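Local atomic coordinates of amidohydrolase (Pseudomonas aeruginosa, PDB entry 2I5G), a protein that probably acts as a metal-dependent dipeptidase of the membrane (renal) dipeptidase family, peptidase family M19. Residues G205-V210 with G312-R317; V176-C181 with K199-H204; K193-L198 with I232-N237; G152-L157 with R320-E325; D14-A19 with G91-H96. The protein carries 2 engineered substitutions. All blocks are in the same frame, centred on the assembly; numbering follows the deposited sequence.

Contact 1: residues G205-V210 with G312-R317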
# COMPACT_ATOMS: atom_id res chain seq x y z
N GLY A 205 -5.46 -21.06 18.53
CA GLY A 205 -6.89 -20.82 18.62
C GLY A 205 -7.54 -20.36 17.33
O GLY A 205 -8.65 -19.82 17.35
N GLY A 206 -6.87 -20.59 16.21
CA GLY A 206 -7.41 -20.18 14.92
C GLY A 206 -8.50 -21.06 14.36
O GLY A 206 -8.85 -22.11 14.92
N PHE A 207 -9.05 -20.64 13.22
CA PHE A 207 -10.13 -21.37 12.57
C PHE A 207 -9.77 -21.57 11.10
O PHE A 207 -9.02 -20.77 10.53
CB PHE A 207 -11.43 -20.57 12.68
CG PHE A 207 -12.64 -21.32 12.22
CD1 PHE A 207 -13.18 -22.35 12.99
CD2 PHE A 207 -13.23 -21.02 10.99
CE1 PHE A 207 -14.28 -23.07 12.54
CE2 PHE A 207 -14.33 -21.74 10.54
CZ PHE A 207 -14.85 -22.76 11.31
N VAL A 208 -10.30 -22.62 10.49
CA VAL A 208 -10.01 -22.89 9.08
C VAL A 208 -11.22 -23.37 8.29
O VAL A 208 -11.77 -24.43 8.57
CB VAL A 208 -8.92 -23.97 8.92
CG1 VAL A 208 -8.75 -24.32 7.44
CG2 VAL A 208 -7.61 -23.48 9.53
N GLY A 209 -11.62 -22.58 7.30
CA GLY A 209 -12.73 -22.96 6.45
C GLY A 209 -12.16 -23.57 5.18
O GLY A 209 -11.42 -22.90 4.45
N VAL A 210 -12.49 -24.83 4.91
CA VAL A 210 -11.99 -25.51 3.72
C VAL A 210 -12.82 -25.14 2.51
O VAL A 210 -14.05 -25.13 2.56
CB VAL A 210 -12.03 -27.04 3.90
CG1 VAL A 210 -11.35 -27.71 2.73
CG2 VAL A 210 -11.35 -27.43 5.20
N GLY A 312 -21.49 -25.73 10.38
CA GLY A 312 -21.80 -24.39 10.85
C GLY A 312 -21.54 -24.05 12.30
O GLY A 312 -21.02 -22.97 12.60
N GLU A 313 -21.90 -24.94 13.22
CA GLU A 313 -21.69 -24.68 14.64
C GLU A 313 -20.32 -24.09 14.97
O GLU A 313 -20.23 -23.15 15.75
CB GLU A 313 -21.90 -25.96 15.46
CG GLU A 313 -23.34 -26.44 15.48
CD GLU A 313 -23.58 -27.54 16.49
OE1 GLU A 313 -24.76 -27.94 16.66
OE2 GLU A 313 -22.60 -28.01 17.11
N ASN A 314 -19.27 -24.63 14.36
CA ASN A 314 -17.93 -24.13 14.61
C ASN A 314 -17.76 -22.67 14.18
O ASN A 314 -17.11 -21.88 14.88
CB ASN A 314 -16.89 -25.01 13.89
CG ASN A 314 -16.59 -26.31 14.65
OD1 ASN A 314 -17.25 -26.64 15.64
ND2 ASN A 314 -15.59 -27.05 14.17
N TRP A 315 -18.34 -22.30 13.05
CA TRP A 315 -18.24 -20.93 12.58
C TRP A 315 -18.89 -20.00 13.59
O TRP A 315 -18.37 -18.92 13.89
CB TRP A 315 -18.93 -20.76 11.23
CG TRP A 315 -17.98 -20.66 10.09
CD1 TRP A 315 -18.00 -21.39 8.94
CD2 TRP A 315 -16.87 -19.76 9.97
NE1 TRP A 315 -16.98 -21.01 8.11
CE2 TRP A 315 -16.27 -20.01 8.72
CE3 TRP A 315 -16.32 -18.77 10.80
CZ2 TRP A 315 -15.14 -19.30 8.27
CZ3 TRP A 315 -15.21 -18.07 10.35
CH2 TRP A 315 -14.63 -18.33 9.10
N VAL A 316 -20.04 -20.42 14.10
CA VAL A 316 -20.77 -19.61 15.07
C VAL A 316 -19.96 -19.36 16.34
O VAL A 316 -19.91 -18.23 16.84
CB VAL A 316 -22.11 -20.27 15.44
CG1 VAL A 316 -22.84 -19.43 16.47
CG2 VAL A 316 -22.97 -20.43 14.20
N ARG A 317 -19.31 -20.40 16.86
CA ARG A 317 -18.51 -20.29 18.08
C ARG A 317 -17.35 -19.29 17.99
O ARG A 317 -17.09 -18.56 18.94
CB ARG A 317 -17.98 -21.66 18.48
CG ARG A 317 -17.03 -21.64 19.67
CD ARG A 317 -16.92 -23.01 20.32
NE ARG A 317 -18.19 -23.44 20.87
CZ ARG A 317 -18.83 -22.83 21.87
NH1 ARG A 317 -18.32 -21.74 22.43
NH2 ARG A 317 -19.99 -23.30 22.30
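Phe-207 reaches from strand 207-210 to Asn-314 and Trp-315 of helix 304-323. Its CB points toward the helix. CG lies trans to the backbone N (chi1 -171°), which carries the ring out from the strand. One side of the ring goes to asparagine: CE1 sits 3.5 Å from CB of Asn-314, which meets the ring at its edge. The other side goes to tryptophan. Phe-207 CD2 is 3.6 Å from both CH2 and CZ3 of Trp-315. CE2, the next atom out, lies over the centre of the indole, but the model is too tight there for its spacing to be trusted. At the tip, CZ is 3.9 Å from the backbone N of Trp-315. The pair is edge-to-face, the edge of Phe-207 toward the indole face. The ring centroids are 4.2 Å apart and the planes are 52° apart. Polar ends of the helix residues are held elsewhere: Asn-314 ND2 bonds to the carbonyls of Glu-241 and Ile-244, and Trp-315 NE1 to that of Ile-246. Val-208 faces the other way, onto helix 225-239. This alternation is that of a TIM-barrel strand, consistent with Phe-207 turned to the barrel interior and the C-terminal helix packed across the barrel's end.

Contact 2: residues V176-C181 with K199-H204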
# COMPACT_ATOMS: atom_id res chain seq x y z
N VAL A 176 -8.10 -15.76 14.41
CA VAL A 176 -8.12 -15.31 13.03
C VAL A 176 -8.51 -16.52 12.19
O VAL A 176 -8.70 -17.62 12.74
CB VAL A 176 -6.75 -14.78 12.57
CG1 VAL A 176 -6.37 -13.56 13.41
CG2 VAL A 176 -5.71 -15.87 12.70
N CYS A 177 -8.64 -16.37 10.88
CA CYS A 177 -9.06 -17.50 10.08
C CYS A 177 -8.59 -17.50 8.65
O CYS A 177 -8.10 -16.49 8.13
CB CYS A 177 -10.59 -17.57 10.06
SG CYS A 177 -11.33 -16.15 9.16
N TYR A 178 -8.74 -18.67 8.02
CA TYR A 178 -8.45 -18.87 6.61
C TYR A 178 -9.84 -19.26 6.13
O TYR A 178 -10.11 -20.45 5.93
CB TYR A 178 -7.49 -20.03 6.37
CG TYR A 178 -6.03 -19.78 6.70
CD1 TYR A 178 -5.41 -18.59 6.33
CD2 TYR A 178 -5.27 -20.75 7.35
CE1 TYR A 178 -4.06 -18.37 6.61
CE2 TYR A 178 -3.93 -20.54 7.63
CZ TYR A 178 -3.32 -19.35 7.25
OH TYR A 178 -1.99 -19.15 7.53
N SER A 179 -10.72 -18.27 6.00
CA SER A 179 -12.11 -18.49 5.59
C SER A 179 -12.27 -19.50 4.46
O SER A 179 -13.23 -20.26 4.45
CB SER A 179 -12.76 -17.17 5.18
OG SER A 179 -12.13 -16.60 4.04
N HIS A 180 -11.34 -19.49 3.51
CA HIS A 180 -11.42 -20.41 2.38
C HIS A 180 -10.06 -20.80 1.80
O HIS A 180 -9.42 -20.00 1.11
CB HIS A 180 -12.32 -19.82 1.28
CG HIS A 180 -11.84 -18.51 0.72
ND1 HIS A 180 -11.79 -17.36 1.47
CD2 HIS A 180 -11.41 -18.18 -0.52
CE1 HIS A 180 -11.34 -16.37 0.71
NE2 HIS A 180 -11.11 -16.84 -0.50
N CYS A 181 -9.62 -22.02 2.06
CA CYS A 181 -8.34 -22.49 1.54
C CYS A 181 -8.29 -24.01 1.46
O CYS A 181 -9.20 -24.71 1.90
CB CYS A 181 -7.21 -22.00 2.43
SG CYS A 181 -7.26 -22.76 4.05
N LYS A 199 -1.40 -26.36 11.20
CA LYS A 199 -1.23 -26.75 12.59
C LYS A 199 -0.94 -25.53 13.44
O LYS A 199 -1.38 -25.44 14.59
CB LYS A 199 -0.10 -27.77 12.72
CG LYS A 199 0.26 -28.12 14.16
CD LYS A 199 1.29 -29.26 14.22
CE LYS A 199 2.09 -29.22 15.52
NZ LYS A 199 1.25 -29.30 16.74
N PHE A 200 -0.21 -24.58 12.86
CA PHE A 200 0.16 -23.36 13.55
C PHE A 200 -1.03 -22.44 13.83
O PHE A 200 -1.10 -21.81 14.88
CB PHE A 200 1.21 -22.59 12.73
CG PHE A 200 1.80 -21.40 13.44
CD1 PHE A 200 2.92 -21.53 14.23
CD2 PHE A 200 1.22 -20.13 13.31
CE1 PHE A 200 3.47 -20.43 14.90
CE2 PHE A 200 1.76 -19.03 13.96
CZ PHE A 200 2.89 -19.17 14.76
N ILE A 201 -1.98 -22.36 12.90
CA ILE A 201 -3.12 -21.48 13.12
C ILE A 201 -4.13 -22.10 14.08
O ILE A 201 -4.82 -21.38 14.79
CB ILE A 201 -3.85 -21.11 11.80
CG1 ILE A 201 -4.90 -20.04 12.09
CG2 ILE A 201 -4.50 -22.35 11.18
CD1 ILE A 201 -5.71 -19.62 10.88
N ALA A 202 -4.20 -23.42 14.11
CA ALA A 202 -5.13 -24.08 15.02
C ALA A 202 -4.56 -24.02 16.45
O ALA A 202 -5.30 -23.79 17.41
CB ALA A 202 -5.34 -25.53 14.60
N ASP A 203 -3.25 -24.21 16.58
CA ASP A 203 -2.62 -24.17 17.90
C ASP A 203 -2.84 -22.82 18.57
O ASP A 203 -2.94 -22.75 19.80
CB ASP A 203 -1.13 -24.46 17.80
CG ASP A 203 -0.83 -25.94 17.68
OD1 ASP A 203 -1.48 -26.73 18.39
OD2 ASP A 203 0.05 -26.32 16.88
N HIS A 204 -2.91 -21.77 17.77
CA HIS A 204 -3.13 -20.43 18.29
C HIS A 204 -4.61 -20.05 18.34
O HIS A 204 -4.97 -18.89 18.21
CB HIS A 204 -2.34 -19.40 17.46
CG HIS A 204 -0.86 -19.51 17.62
ND1 HIS A 204 -0.12 -20.51 17.02
CD2 HIS A 204 0.02 -18.79 18.36
CE1 HIS A 204 1.15 -20.40 17.38
NE2 HIS A 204 1.26 -19.36 18.20
O HOH W 1 -5.69 -16.97 16.32
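The Tyr-178 ring carries Ile-201 on one face. CD1 of Ile-201 stands 4.0 Å from the ring centroid, 24° off the normal, in a CH-pi contact. It is displaced toward the CD2-CE2 side of the rim, with Tyr-178 CD2 3.7 Å from Ile-201 CD1. Two further rings lie within the segments. The Phe-200 ring has CE1 of His-204 over one face. The His-180 ring has CB of Ser-179 at its edge, in plane, and its ND1 is hydrogen-bonded to Ser-179 OG.

Ile-201 does the reaching. Its longer branch leaves the helix on the side away from the backbone N (chi1 -172°) and stays extended to CD1. This one methyl therefore touches three consecutive residues of the strand side. Besides the tyrosine, it lies 4.0 Å from Cys-177 CA and 4.2 Å from Val-176 CG2. The strand is parallel to its neighbour 207-210, and helix 195-203 is the crossover between them, a beta-alpha-beta unit.

Polar groups gather where the helix ends. His-204 ND1 donates to Phe-200 O at 2.7 Å, in the carbonyl plane. Asp-203 OD2 uses its syn lone pair for a salt bridge with Lys-199 NZ. One water gives a 2.8 Å bond to His-204 O and accepts a weak bond from Val-176 N, the one polar link between the segments.

The interface is apolar: one aliphatic side chain against an aromatic face, a valine methyl and the strand backbone. Its hold comes from dispersion and burial, while the charged pair stays on the exposed side of the helix.

Contact 3: residues K193-L198 with I232-N237; sequences KSDEEL and IEYVMN
Neighbouring outer helices of the TIM barrel, 195-203 and 225-239, pack together here through Asp-195 on Tyr-234 and Leu-198 on Val-235. The tyrosine hydroxyl donates to Asp-195 OD1. The model puts OH and OD1 2.4 Å apart, doubtfully short at this resolution, while Asp-195 OD2 is 3.0 Å from the same OH. The carboxylate oxygen comes in at the ring edge, near its plane. The carboxylate and ring planes are 43° apart, and the two side chains cross at about a right angle. With chi1 at 179°, the Tyr-234 ring is sent out from its helix and OH arrives at the Asp-195 carboxylate.

Deeper in, Leu-198 CD1 meets Val-235 CG2 at 4.3 Å, a light apolar touch. Val-235 also packs on Val-208 and Val-210 of strand 207-210, so this edge of the interface faces the sheet.

Ser-194 and Glu-197 form a capping box. Ser-194 N donates to Glu-197 OE1 at 2.9 Å and nearly straight, 175°. In return Glu-197 N donates to Ser-194 OG, whose position is less certain.

The polar bond lies on the partly exposed side, and the Leu-198 and Val-235 pair is buried. Asp-195 is the first residue of its helix. The positive end of the helix dipole would probably favour its charged form, which would suit it as acceptor for the phenol.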
# COMPACT_ATOMS: atom_id res chain seq x y z
N LYS A 193 -2.39 -24.09 1.84
CA LYS A 193 -1.59 -24.00 3.06
C LYS A 193 -0.89 -25.31 3.44
O LYS A 193 -1.45 -26.40 3.28
CB LYS A 193 -2.47 -23.53 4.21
CG LYS A 193 -3.35 -22.33 3.89
CD LYS A 193 -2.55 -21.10 3.50
CE LYS A 193 -3.46 -19.89 3.29
NZ LYS A 193 -2.74 -18.72 2.70
N SER A 194 0.33 -25.19 3.95
CA SER A 194 1.13 -26.35 4.37
C SER A 194 0.59 -26.93 5.67
O SER A 194 -0.15 -26.26 6.38
CB SER A 194 2.58 -25.92 4.60
OG SER A 194 2.66 -25.10 5.76
N ASP A 195 0.98 -28.17 5.97
CA ASP A 195 0.53 -28.82 7.19
C ASP A 195 1.01 -28.00 8.39
O ASP A 195 0.26 -27.77 9.34
CB ASP A 195 1.09 -30.25 7.29
CG ASP A 195 0.63 -31.13 6.13
OD1 ASP A 195 -0.56 -31.09 5.77
OD2 ASP A 195 1.46 -31.88 5.59
N GLU A 196 2.27 -27.57 8.33
CA GLU A 196 2.84 -26.77 9.40
C GLU A 196 1.99 -25.52 9.62
O GLU A 196 1.75 -25.12 10.76
CB GLU A 196 4.29 -26.38 9.06
CG GLU A 196 4.54 -26.06 7.58
CD GLU A 196 4.88 -27.30 6.74
OE1 GLU A 196 6.03 -27.76 6.79
OE2 GLU A 196 3.99 -27.80 6.03
N GLU A 197 1.54 -24.92 8.53
CA GLU A 197 0.72 -23.71 8.61
C GLU A 197 -0.64 -23.98 9.24
O GLU A 197 -1.09 -23.23 10.11
CB GLU A 197 0.50 -23.13 7.22
CG GLU A 197 1.70 -22.43 6.65
CD GLU A 197 1.40 -21.78 5.31
OE1 GLU A 197 1.30 -22.51 4.31
OE2 GLU A 197 1.26 -20.54 5.28
N LEU A 198 -1.29 -25.04 8.79
CA LEU A 198 -2.59 -25.41 9.31
C LEU A 198 -2.51 -25.76 10.79
O LEU A 198 -3.44 -25.49 11.55
CB LEU A 198 -3.13 -26.61 8.53
CG LEU A 198 -3.42 -26.39 7.05
CD1 LEU A 198 -3.76 -27.72 6.42
CD2 LEU A 198 -4.58 -25.39 6.86
N ILE A 232 -11.49 -31.97 3.35
CA ILE A 232 -12.03 -31.51 4.63
C ILE A 232 -11.60 -32.43 5.76
O ILE A 232 -11.45 -31.99 6.91
CB ILE A 232 -13.57 -31.42 4.57
CG1 ILE A 232 -13.98 -30.26 3.66
CG2 ILE A 232 -14.15 -31.22 5.97
CD1 ILE A 232 -15.44 -30.08 3.51
N GLU A 233 -11.40 -33.70 5.45
CA GLU A 233 -10.98 -34.66 6.46
C GLU A 233 -9.47 -34.55 6.69
O GLU A 233 -8.99 -34.72 7.82
CB GLU A 233 -11.38 -36.07 6.02
CG GLU A 233 -12.88 -36.19 5.80
CD GLU A 233 -13.31 -37.48 5.10
OE1 GLU A 233 -12.66 -37.87 4.10
OE2 GLU A 233 -14.30 -38.09 5.54
N TYR A 234 -8.73 -34.23 5.63
CA TYR A 234 -7.28 -34.07 5.73
C TYR A 234 -6.99 -32.92 6.67
O TYR A 234 -6.15 -33.02 7.56
CB TYR A 234 -6.69 -33.75 4.35
CG TYR A 234 -5.18 -33.53 4.32
CD1 TYR A 234 -4.30 -34.59 4.14
CD2 TYR A 234 -4.64 -32.26 4.48
CE1 TYR A 234 -2.91 -34.39 4.11
CE2 TYR A 234 -3.26 -32.05 4.46
CZ TYR A 234 -2.40 -33.12 4.27
OH TYR A 234 -1.03 -32.90 4.23
N VAL A 235 -7.72 -31.82 6.49
CA VAL A 235 -7.54 -30.63 7.32
C VAL A 235 -7.97 -30.88 8.75
O VAL A 235 -7.29 -30.45 9.69
CB VAL A 235 -8.34 -29.41 6.76
CG1 VAL A 235 -8.29 -28.25 7.75
CG2 VAL A 235 -7.75 -28.97 5.43
N MSE A 236 -9.09 -31.56 8.93
CA MSE A 236 -9.57 -31.84 10.27
C MSE A 236 -8.60 -32.75 11.01
O MSE A 236 -8.60 -32.81 12.24
CB MSE A 236 -10.96 -32.48 10.23
CG MSE A 236 -11.55 -32.69 11.60
SE MSE A 236 -13.38 -33.30 11.56
CE MSE A 236 -13.03 -35.19 11.33
N ASN A 237 -7.78 -33.47 10.25
CA ASN A 237 -6.80 -34.37 10.84
C ASN A 237 -5.68 -33.60 11.53
O ASN A 237 -5.01 -34.12 12.42
CB ASN A 237 -6.22 -35.29 9.77
CG ASN A 237 -5.02 -36.10 10.27
OD1 ASN A 237 -5.13 -36.86 11.23
ND2 ASN A 237 -3.88 -35.93 9.61

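Contact 4: residues G152-L157 with R320-E325; sequences GIMCDL and RDVWGE
Gly-152 meets Trp-323 and Val-322 near the end of helix 304-323. It is the first residue past helix 139-151 and has a positive phi. A CB here would be jammed against the preceding carbonyl O. Its CA lies 3.9 Å from Val-322 O, and its CA and that of Trp-323 are the nearest pair between the segments, 4.7 Å apart. Gly-152 O approaches the indole obliquely at CD1 and is 3.5 Å from Trp-323 NE1, without a hydrogen bond between them. Lys-109 ties both groups together: its NZ bonds to Gly-152 O and it makes a cation-pi contact with Trp-323. Ile-153 turns away from the helix, toward Val-116 on the neighbouring strand. Met-154, present as selenomethionine, returns to the contact. Its CB lies 4.2 Å from CG2 of Val-322, the methyl that chi1 of -58° sets between backbone N and carbonyl carbon. The selenium of Met-154 packs on Trp-315 of contact 1. Met-154 already pairs by its backbone with Gly-114 and Val-116; Cys-155 then pairs with Cys-177. The arrangement is a helix-to-strand turn of a TIM barrel, where the chain enters strand 154-156 and the C-terminal helix packs against that entry.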
# COMPACT_ATOMS: atom_id res chain seq x y z
N GLY A 152 -14.10 -5.41 16.71
CA GLY A 152 -14.81 -6.66 16.53
C GLY A 152 -14.96 -7.14 15.10
O GLY A 152 -16.05 -7.54 14.70
N ILE A 153 -13.88 -7.10 14.32
CA ILE A 153 -13.92 -7.57 12.95
C ILE A 153 -12.87 -8.65 12.85
O ILE A 153 -11.71 -8.42 13.15
CB ILE A 153 -13.58 -6.46 11.93
CG1 ILE A 153 -14.73 -5.46 11.85
CG2 ILE A 153 -13.29 -7.08 10.57
CD1 ILE A 153 -14.49 -4.32 10.87
N MSE A 154 -13.29 -9.84 12.44
CA MSE A 154 -12.37 -10.97 12.34
C MSE A 154 -11.35 -10.84 11.22
O MSE A 154 -11.68 -10.42 10.10
CB MSE A 154 -13.17 -12.25 12.18
CG MSE A 154 -12.32 -13.48 12.00
SE MSE A 154 -13.34 -15.10 12.26
CE MSE A 154 -11.93 -16.20 12.98
N CYS A 155 -10.11 -11.23 11.52
CA CYS A 155 -9.01 -11.19 10.57
C CYS A 155 -9.01 -12.45 9.72
O CYS A 155 -9.02 -13.57 10.24
CB CYS A 155 -7.67 -11.09 11.31
SG CYS A 155 -7.44 -9.59 12.29
N ASP A 156 -8.99 -12.27 8.40
CA ASP A 156 -8.99 -13.38 7.46
C ASP A 156 -7.65 -13.38 6.74
O ASP A 156 -7.09 -12.31 6.44
CB ASP A 156 -10.15 -13.21 6.47
CG ASP A 156 -10.26 -14.37 5.49
OD1 ASP A 156 -10.09 -15.54 5.91
OD2 ASP A 156 -10.53 -14.11 4.29
N LEU A 157 -7.12 -14.57 6.46
CA LEU A 157 -5.82 -14.69 5.82
C LEU A 157 -5.73 -15.66 4.65
O LEU A 157 -4.63 -16.02 4.23
CB LEU A 157 -4.78 -15.10 6.86
CG LEU A 157 -4.66 -14.21 8.10
CD1 LEU A 157 -3.90 -14.97 9.17
CD2 LEU A 157 -3.98 -12.89 7.76
N ARG A 320 -18.65 -15.73 17.60
CA ARG A 320 -19.17 -15.29 18.89
C ARG A 320 -17.99 -14.79 19.71
O ARG A 320 -18.06 -13.76 20.39
CB ARG A 320 -19.85 -16.46 19.60
CG ARG A 320 -20.49 -16.11 20.93
CD ARG A 320 -21.04 -17.36 21.61
NE ARG A 320 -22.13 -17.97 20.86
CZ ARG A 320 -23.35 -17.45 20.75
NH1 ARG A 320 -23.64 -16.30 21.36
NH2 ARG A 320 -24.29 -18.07 20.04
N ASP A 321 -16.89 -15.53 19.63
CA ASP A 321 -15.67 -15.18 20.35
C ASP A 321 -15.18 -13.81 19.89
O ASP A 321 -15.05 -12.89 20.69
CB ASP A 321 -14.58 -16.22 20.07
CG ASP A 321 -13.40 -16.09 21.03
OD1 ASP A 321 -13.13 -14.98 21.52
OD2 ASP A 321 -12.74 -17.12 21.29
N VAL A 322 -14.94 -13.68 18.59
CA VAL A 322 -14.42 -12.44 18.01
C VAL A 322 -15.30 -11.19 18.13
O VAL A 322 -14.79 -10.09 18.28
CB VAL A 322 -14.05 -12.63 16.53
CG1 VAL A 322 -13.01 -13.75 16.41
CG2 VAL A 322 -15.28 -12.96 15.73
N TRP A 323 -16.62 -11.34 18.05
CA TRP A 323 -17.49 -10.17 18.17
C TRP A 323 -17.92 -9.89 19.61
O TRP A 323 -18.57 -8.88 19.87
CB TRP A 323 -18.77 -10.33 17.34
CG TRP A 323 -18.57 -10.55 15.88
CD1 TRP A 323 -17.49 -10.19 15.14
CD2 TRP A 323 -19.51 -11.14 14.98
NE1 TRP A 323 -17.69 -10.52 13.82
CE2 TRP A 323 -18.93 -11.11 13.69
CE3 TRP A 323 -20.79 -11.69 15.12
CZ2 TRP A 323 -19.58 -11.60 12.55
CZ3 TRP A 323 -21.44 -12.19 14.00
CH2 TRP A 323 -20.83 -12.14 12.73
N GLY A 324 -17.56 -10.78 20.54
CA GLY A 324 -17.96 -10.61 21.93
C GLY A 324 -19.48 -10.68 21.95
O GLY A 324 -20.12 -10.85 22.99
N GLU A 325 -20.04 -10.56 20.76
CA GLU A 325 -21.47 -10.58 20.50
C GLU A 325 -21.84 -12.01 20.08
O GLU A 325 -21.52 -12.93 20.87
CB GLU A 325 -21.79 -9.60 19.36
CG GLU A 325 -23.24 -9.56 18.97
CD GLU A 325 -23.91 -8.26 19.36
OE1 GLU A 325 -23.94 -7.32 18.53
OE2 GLU A 325 -24.41 -8.20 20.51
OXT GLU A 325 -22.44 -12.18 18.98

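Contact 5: residues D14-A19 with G91-H96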
# COMPACT_ATOMS: atom_id res chain seq x y z
N ASP A 14 -21.55 -20.68 5.41
CA ASP A 14 -20.51 -20.75 4.39
C ASP A 14 -19.53 -19.61 4.58
O ASP A 14 -19.91 -18.45 4.54
CB ASP A 14 -21.12 -20.69 3.00
CG ASP A 14 -20.09 -20.92 1.90
OD1 ASP A 14 -20.51 -21.13 0.74
OD2 ASP A 14 -18.88 -20.88 2.20
N GLY A 15 -18.27 -19.96 4.78
CA GLY A 15 -17.23 -18.98 5.00
C GLY A 15 -16.94 -18.00 3.88
O GLY A 15 -16.35 -16.95 4.12
N LEU A 16 -17.33 -18.33 2.65
CA LEU A 16 -17.08 -17.42 1.55
C LEU A 16 -17.91 -17.63 0.29
O LEU A 16 -17.96 -18.73 -0.27
CB LEU A 16 -15.61 -17.45 1.14
CG LEU A 16 -15.30 -16.20 0.32
CD1 LEU A 16 -14.76 -15.13 1.27
CD2 LEU A 16 -14.30 -16.49 -0.77
N ILE A 17 -18.53 -16.55 -0.15
CA ILE A 17 -19.35 -16.56 -1.35
C ILE A 17 -19.22 -15.23 -2.09
O ILE A 17 -19.37 -14.17 -1.49
CB ILE A 17 -20.83 -16.83 -0.99
CG1 ILE A 17 -21.00 -18.28 -0.56
CG2 ILE A 17 -21.74 -16.53 -2.18
CD1 ILE A 17 -22.44 -18.67 -0.22
N ILE A 18 -18.88 -15.30 -3.38
CA ILE A 18 -18.75 -14.14 -4.26
C ILE A 18 -19.56 -14.46 -5.50
O ILE A 18 -19.01 -14.70 -6.58
CB ILE A 18 -17.30 -13.87 -4.73
CG1 ILE A 18 -16.54 -15.18 -4.90
CG2 ILE A 18 -16.62 -12.92 -3.80
CD1 ILE A 18 -16.17 -15.87 -3.60
N ALA A 19 -20.88 -14.50 -5.34
CA ALA A 19 -21.78 -14.80 -6.44
C ALA A 19 -22.40 -13.51 -6.95
O ALA A 19 -22.41 -12.50 -6.25
CB ALA A 19 -22.87 -15.74 -5.96
N GLY A 91 -18.46 -9.15 4.11
CA GLY A 91 -17.03 -9.37 4.25
C GLY A 91 -16.19 -8.69 3.19
O GLY A 91 -16.67 -8.39 2.08
N PHE A 92 -14.93 -8.41 3.54
CA PHE A 92 -13.98 -7.79 2.61
C PHE A 92 -12.88 -8.81 2.37
O PHE A 92 -12.45 -9.49 3.30
CB PHE A 92 -13.30 -6.55 3.22
CG PHE A 92 -14.21 -5.39 3.47
CD1 PHE A 92 -15.55 -5.43 3.12
CD2 PHE A 92 -13.69 -4.23 4.02
CE1 PHE A 92 -16.37 -4.33 3.33
CE2 PHE A 92 -14.50 -3.12 4.23
CZ PHE A 92 -15.84 -3.17 3.88
N GLN A 93 -12.42 -8.92 1.14
CA GLN A 93 -11.33 -9.83 0.88
C GLN A 93 -10.05 -9.03 0.74
O GLN A 93 -9.04 -9.50 0.21
CB GLN A 93 -11.61 -10.66 -0.38
CG GLN A 93 -12.58 -11.80 -0.13
CD GLN A 93 -12.33 -12.99 -1.03
OE1 GLN A 93 -11.22 -13.55 -1.07
NE2 GLN A 93 -13.36 -13.40 -1.77
N ASN A 94 -10.09 -7.79 1.24
CA ASN A 94 -8.93 -6.91 1.18
C ASN A 94 -9.08 -5.81 2.22
O ASN A 94 -10.16 -5.26 2.40
CB ASN A 94 -8.82 -6.28 -0.21
CG ASN A 94 -7.42 -5.76 -0.50
OD1 ASN A 94 -6.67 -5.43 0.41
ND2 ASN A 94 -7.07 -5.69 -1.78
N ALA A 95 -7.99 -5.48 2.90
CA ALA A 95 -8.00 -4.42 3.90
C ALA A 95 -7.85 -3.07 3.21
O ALA A 95 -7.95 -2.03 3.85
CB ALA A 95 -6.87 -4.63 4.89
N HIS A 96 -7.62 -3.10 1.90
CA HIS A 96 -7.43 -1.89 1.12
C HIS A 96 -8.58 -0.90 1.23
O HIS A 96 -8.39 0.31 1.06
CB HIS A 96 -7.18 -2.24 -0.35
CG HIS A 96 -6.82 -1.06 -1.19
ND1 HIS A 96 -5.72 -0.27 -0.92
CD2 HIS A 96 -7.42 -0.52 -2.28
CE1 HIS A 96 -5.66 0.71 -1.81
NE2 HIS A 96 -6.68 0.58 -2.64
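The backbones that bring Leu-16 and Ile-18 to Gln-93 stay well apart. Their nearest CA atoms, of Leu-16 and Gly-91, are 8.5 Å from each other. Strands 13-17 and 86-92 are not direct neighbours: strand 36-40 lies between them, parallel to both. The first segment turns a corner at Gly-15, where Leu-16 N donates to Asp-14 OD2 at 3.0 Å in an Asx turn. A second Asx turn follows the other strand, with His-96 N donating to Asn-94 OD1 at 2.9 Å. Gln-93 comes just past the C-terminal end of its strand, the end at which TIM-barrel enzymes carry their active sites.

Its CB is directed toward the first segment, and the extended chain brings NE2 into contact. Gln-93 NE2 lies 3.4 Å from Leu-16 CD2 and 3.8 Å from Leu-16 CD1, so it rests against the forked end of the leucine. The two side chains come from opposite directions. In Leu-16 an unusual chi2 of 94° sets the two methyls against NE2. Ile-18 crosses Gln-93 at about a right angle, its CG2 3.9 Å from Gln-93 NE2. The nitrogen also has a hydrogen bond to Thr-40 OG1, on the intervening strand. Leu-16 further packs on Ser-179 and His-180.

Overall arrangement
Contacts 1, 2, 4 and 5 are buried; contact 3 is partly buried and lies farthest from the chain centre. Contact 5 is the most central. Contacts 1 and 4 both use helix 304-323, and contacts 2 and 3 both use helix 195-203. Contacts 1 and 2 also share a sheet: Gly-209 N probably bonds to Tyr-178 O. Chemistry follows position. Contact 1 is aromatic on aromatic, contact 2 aliphatic on aromatic, and contact 4 mixes a glycine backbone with indole, valine and selenomethionine. Contact 3 alone has a direct side-chain hydrogen bond between its segments, though its modelled length is doubtful. In contact 5 an amide rests on aliphatic groups, and Gln-93 and Leu-16 both adjoin His-180 of contact 2.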